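Local coordinates for manganese-dependent ADP-ribose/CDP-alcohol diphosphatase (Danio rerio, PDB 2NXF), which probably hydrolyses ADP-ribose and CDP-alcohols such as CDP-choline at a dinuclear metal centre, at residues A[45-48]-A[49-52]; A[239-242]-A[243-247]. One frame throughout, in Å; residues are numbered along the deposited sequence.

Contact 1: A[45-48]-A[49-52]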
loop_
_atom_site.group_PDB
_atom_site.type_symbol
_atom_site.label_atom_id
_atom_site.label_comp_id
_atom_site.label_asym_id
_atom_site.label_seq_id
_atom_site.Cartn_x
_atom_site.Cartn_y
_atom_site.Cartn_z
ATOM N N LEU A 45 -7.150 18.538 5.646
ATOM C CA LEU A 45 -7.784 19.472 6.579
ATOM C C LEU A 45 -8.101 18.805 7.925
ATOM O O LEU A 45 -7.796 19.361 8.990
ATOM C CB LEU A 45 -9.054 20.043 5.942
ATOM C CG LEU A 45 -9.840 21.105 6.686
ATOM C CD1 LEU A 45 -8.928 22.226 7.151
ATOM C CD2 LEU A 45 -10.932 21.659 5.757
ATOM N N GLN A 46 -8.690 17.608 7.874
ATOM C CA GLN A 46 -9.042 16.868 9.090
ATOM C C GLN A 46 -7.801 16.440 9.890
ATOM O O GLN A 46 -7.765 16.622 11.110
ATOM C CB GLN A 46 -9.971 15.683 8.780
ATOM C CG GLN A 46 -11.311 16.132 8.170
ATOM C CD GLN A 46 -12.411 15.067 8.246
ATOM O OE1 GLN A 46 -12.597 14.406 9.283
ATOM N NE2 GLN A 46 -13.164 14.914 7.150
ATOM N N TRP A 47 -6.774 15.948 9.202
ATOM C CA TRP A 47 -5.528 15.521 9.862
ATOM C C TRP A 47 -4.821 16.694 10.522
ATOM O O TRP A 47 -4.195 16.535 11.572
ATOM C CB TRP A 47 -4.584 14.869 8.862
ATOM C CG TRP A 47 -5.048 13.529 8.368
ATOM C CD1 TRP A 47 -5.784 12.600 9.051
ATOM C CD2 TRP A 47 -4.772 12.963 7.079
ATOM N NE1 TRP A 47 -5.990 11.483 8.254
ATOM C CE2 TRP A 47 -5.374 11.689 7.042
ATOM C CE3 TRP A 47 -4.088 13.425 5.938
ATOM C CZ2 TRP A 47 -5.292 10.855 5.913
ATOM C CZ3 TRP A 47 -4.005 12.581 4.807
ATOM C CH2 TRP A 47 -4.612 11.324 4.812
ATOM N N ARG A 48 -4.922 17.872 9.911
ATOM C CA ARG A 48 -4.358 19.084 10.505
ATOM C C ARG A 48 -5.040 19.409 11.828
ATOM O O ARG A 48 -4.370 19.695 12.822
ATOM C CB ARG A 48 -4.466 20.273 9.542
ATOM C CG ARG A 48 -3.472 20.215 8.391
ATOM C CD ARG A 48 -3.654 21.391 7.415
ATOM N NE ARG A 48 -3.542 22.705 8.049
ATOM C CZ ARG A 48 -2.406 23.258 8.477
ATOM N NH1 ARG A 48 -1.244 22.620 8.358
ATOM N NH2 ARG A 48 -2.429 24.464 9.027
ATOM N N ARG A 49 -6.371 19.346 11.849
ATOM C CA ARG A 49 -7.139 19.624 13.081
ATOM C C ARG A 49 -6.775 18.651 14.201
ATOM O O ARG A 49 -6.709 19.013 15.389
ATOM C CB ARG A 49 -8.641 19.517 12.808
ATOM C CG ARG A 49 -9.274 20.713 12.128
ATOM C CD ARG A 49 -10.796 20.550 12.157
ATOM N NE ARG A 49 -11.455 21.403 11.169
ATOM C CZ ARG A 49 -11.896 20.991 9.982
ATOM N NH1 ARG A 49 -11.783 19.721 9.610
ATOM N NH2 ARG A 49 -12.472 21.860 9.161
ATOM N N GLU A 50 -6.534 17.411 13.796
ATOM C CA GLU A 50 -6.188 16.316 14.697
ATOM C C GLU A 50 -4.747 16.418 15.221
ATOM O O GLU A 50 -4.369 15.666 16.121
ATOM C CB GLU A 50 -6.389 14.970 13.954
ATOM C CG GLU A 50 -7.885 14.626 13.851
ATOM C CD GLU A 50 -8.206 13.442 12.947
ATOM O OE1 GLU A 50 -7.381 13.059 12.114
ATOM O OE2 GLU A 50 -9.348 12.940 13.040
ATOM N N ARG A 51 -3.948 17.317 14.628
ATOM C CA ARG A 51 -2.496 17.422 14.939
ATOM C C ARG A 51 -1.789 16.020 14.765
ATOM O O ARG A 51 -1.031 15.568 15.633
ATOM C CB ARG A 51 -2.264 18.092 16.329
ATOM C CG ARG A 51 -2.963 19.466 16.467
ATOM C CD ARG A 51 -2.502 20.231 17.707
ATOM N NE ARG A 51 -3.081 21.575 17.750
ATOM C CZ ARG A 51 -2.670 22.537 18.570
ATOM N NH1 ARG A 51 -3.264 23.724 18.532
ATOM N NH2 ARG A 51 -1.677 22.313 19.437
ATOM N N VAL A 52 -2.045 15.347 13.633
ATOM C CA VAL A 52 -1.411 14.008 13.379
ATOM C C VAL A 52 0.118 14.154 13.306
ATOM O O VAL A 52 0.617 15.202 12.889
ATOM C CB VAL A 52 -1.919 13.248 12.109
ATOM C CG1 VAL A 52 -3.450 13.108 12.122
ATOM C CG2 VAL A 52 -1.436 13.930 10.822
#
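Arg-49 N bonds to Leu-45 O at 3.2 Å, and Glu-50 N to Gln-46 O at 3.1 Å. These are i to i+4 bonds ending helix 35-49. Arg-51 then takes a positive phi and a Schellman motif ends the helix. Its two bonds are Val-52 N to Trp-47 O at 3.2 Å and Arg-51 N to Arg-48 O at 3.0 Å. Val-52 CG2 packs on Trp-47 CB at 3.8 Å, the apolar pair expected across this motif. Trp-47 NE1 bonds to Ala-297 O. Glu-50 OE1 lies in the indole plane, at the edge, 3.5 Å from Trp-47 CD1. It also bonds to Thr-298 of strand 295-301, while OE2 forms a salt bridge with Arg-311 of strand 305-312. With an alanine in place of Glu-50, Arg-311 would probably lose its carboxylate mate and Thr-298 a hydrogen-bond partner. The Arg-49 chain is extended from CG to NE (chi2 -170°, chi3 -161°) and carries the guanidinium back along the helix. Leu-45 lies over one face of it, CG 3.7 Å from Arg-49 NH2, and Gln-46 CG meets its edge. Strands 295-301 and 305-312 thus hold the Glu-50 carboxylate, while Arg-48, Arg-49 and Arg-51 are exposed.

Contact 2: A[239-242]-A[243-247]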
loop_
_atom_site.group_PDB
_atom_site.type_symbol
_atom_site.label_atom_id
_atom_site.label_comp_id
_atom_site.label_asym_id
_atom_site.label_seq_id
_atom_site.Cartn_x
_atom_site.Cartn_y
_atom_site.Cartn_z
ATOM N N ILE A 239 -7.914 -11.591 -6.559
ATOM C CA ILE A 239 -7.209 -10.967 -7.682
ATOM C C ILE A 239 -6.254 -9.876 -7.230
ATOM O O ILE A 239 -5.407 -9.438 -8.014
ATOM C CB ILE A 239 -8.152 -10.432 -8.788
ATOM C CG1 ILE A 239 -7.386 -10.319 -10.129
ATOM C CG2 ILE A 239 -8.801 -9.106 -8.361
ATOM C CD1 ILE A 239 -8.284 -10.126 -11.365
ATOM N N CYS A 240 -6.410 -9.413 -5.980
ATOM C CA CYS A 240 -5.592 -8.311 -5.471
ATOM C C CYS A 240 -4.408 -8.743 -4.611
ATOM O O CYS A 240 -3.655 -7.898 -4.128
ATOM C CB CYS A 240 -6.467 -7.350 -4.668
ATOM S SG CYS A 240 -7.651 -6.521 -5.710
ATOM N N LEU A 241 -4.240 -10.042 -4.393
ATOM C CA LEU A 241 -3.194 -10.509 -3.451
ATOM C C LEU A 241 -1.805 -10.490 -4.083
ATOM O O LEU A 241 -1.662 -10.733 -5.302
ATOM C CB LEU A 241 -3.482 -11.963 -3.032
ATOM C CG LEU A 241 -4.774 -12.176 -2.234
ATOM C CD1 LEU A 241 -5.137 -13.660 -2.163
ATOM C CD2 LEU A 241 -4.614 -11.557 -0.836
ATOM N N ALA A 242 -0.788 -10.265 -3.253
ATOM C CA ALA A 242 0.612 -10.450 -3.683
ATOM C C ALA A 242 0.858 -11.840 -4.238
ATOM O O ALA A 242 0.282 -12.832 -3.779
ATOM C CB ALA A 242 1.580 -10.201 -2.538
ATOM N N TRP A 243 1.733 -11.916 -5.234
ATOM C CA TRP A 243 2.068 -13.210 -5.831
ATOM C C TRP A 243 2.460 -14.290 -4.813
ATOM O O TRP A 243 1.966 -15.428 -4.875
ATOM C CB TRP A 243 3.207 -13.063 -6.846
ATOM C CG TRP A 243 2.858 -12.299 -8.099
ATOM C CD1 TRP A 243 1.616 -11.925 -8.553
ATOM C CD2 TRP A 243 3.795 -11.853 -9.082
ATOM N NE1 TRP A 243 1.735 -11.252 -9.757
ATOM C CE2 TRP A 243 3.068 -11.177 -10.088
ATOM C CE3 TRP A 243 5.194 -11.940 -9.191
ATOM C CZ2 TRP A 243 3.689 -10.616 -11.229
ATOM C CZ3 TRP A 243 5.811 -11.366 -10.307
ATOM C CH2 TRP A 243 5.061 -10.719 -11.311
ATOM N N ASN A 244 3.338 -13.921 -3.882
ATOM C CA ASN A 244 3.785 -14.866 -2.863
ATOM C C ASN A 244 3.217 -14.491 -1.506
ATOM O O ASN A 244 3.923 -14.489 -0.509
ATOM C CB ASN A 244 5.326 -15.026 -2.851
ATOM C CG ASN A 244 6.059 -13.727 -2.546
ATOM O OD1 ASN A 244 5.547 -12.635 -2.771
ATOM N ND2 ASN A 244 7.291 -13.855 -2.044
ATOM N N HIS A 245 1.911 -14.221 -1.479
ATOM C CA HIS A 245 1.262 -13.768 -0.241
ATOM C C HIS A 245 1.468 -14.775 0.906
ATOM O O HIS A 245 1.642 -14.368 2.053
ATOM C CB HIS A 245 -0.236 -13.485 -0.473
ATOM C CG HIS A 245 -1.055 -14.721 -0.716
ATOM N ND1 HIS A 245 -1.890 -15.272 0.236
ATOM C CD2 HIS A 245 -1.138 -15.530 -1.797
ATOM C CE1 HIS A 245 -2.460 -16.358 -0.255
ATOM N NE2 HIS A 245 -2.018 -16.539 -1.486
ATOM N N GLU A 246 1.463 -16.073 0.604
ATOM C CA GLU A 246 1.579 -17.086 1.652
ATOM C C GLU A 246 2.967 -17.042 2.314
ATOM O O GLU A 246 3.101 -17.306 3.518
ATOM C CB GLU A 246 1.256 -18.475 1.093
ATOM C CG GLU A 246 0.967 -19.531 2.142
ATOM C CD GLU A 246 -0.276 -19.231 2.995
ATOM O OE1 GLU A 246 -0.217 -19.456 4.221
ATOM O OE2 GLU A 246 -1.304 -18.780 2.454
ATOM N N ALA A 247 3.982 -16.682 1.531
ATOM C CA ALA A 247 5.344 -16.528 2.062
ATOM C C ALA A 247 5.384 -15.403 3.090
ATOM O O ALA A 247 6.059 -15.514 4.122
ATOM C CB ALA A 247 6.336 -16.264 0.927
#
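Ala-242 O accepts the backbone N of His-245 at 3.1 Å, a weak bond bent to 134°. It closes a beta turn, 242-245, that leads into helix 245-253 of the calcineurin-like phosphoesterase fold. The side chain of His-245 lies against the same oxygen. Its CB is 3.4 Å from Ala-242 O, and its CD2, at the ring edge, is 3.6 Å from it. CG of His-245 sits between its own backbone N and carbonyl carbon (chi1 70°), which turns the ring back over the turn toward Leu-241. There the methyl CD1 of Leu-241 stands over the ring centre in a CH-pi contact. It is 4.2 Å from the centroid of the His-245 ring and only 5° off the ring normal. The ring's ND1 bonds to Val-231 O, which should limit its turning.

Asn-244 holds the N-cap position but makes no capping bond with its side chain; its ND2 bonds to Phe-201 O instead. The first helical turn starts with a weak bond, Ala-247 N to Asn-244 O at 3.0 Å. The indole of Trp-243 is buried: NE1 bonds to Val-195 O, and the ring meets Phe-194. The turn is largely buried, near the active site: the side chain of Leu-241 is about 8 Å from that of His-265, a zinc ligand. On the imidazole, Leu-241 CD1 is 4.3 Å from both CE1 and NE2 of His-245.

Contact 1 comes first along the chain and closes well before contact 2 opens. Their centres are about 34 Å apart, on opposite sides of the centre of the chain, and their nearest atoms are about 21 Å apart. Contact 1 ends helix 35-49 and leads into strand 54-57 of the six-stranded mixed sheet. Contact 2 lies after strand 222-227 and starts helix 245-253, which runs on to strand 258-263; both strands belong to the seven-stranded sheet. So one contact ends a helix and the other begins one, each in a connection belonging to a different sheet. Both connections adjoin strands followed by zinc ligands: Asp-60 after 54-57, His-228 after 222-227, and His-265 after 258-263.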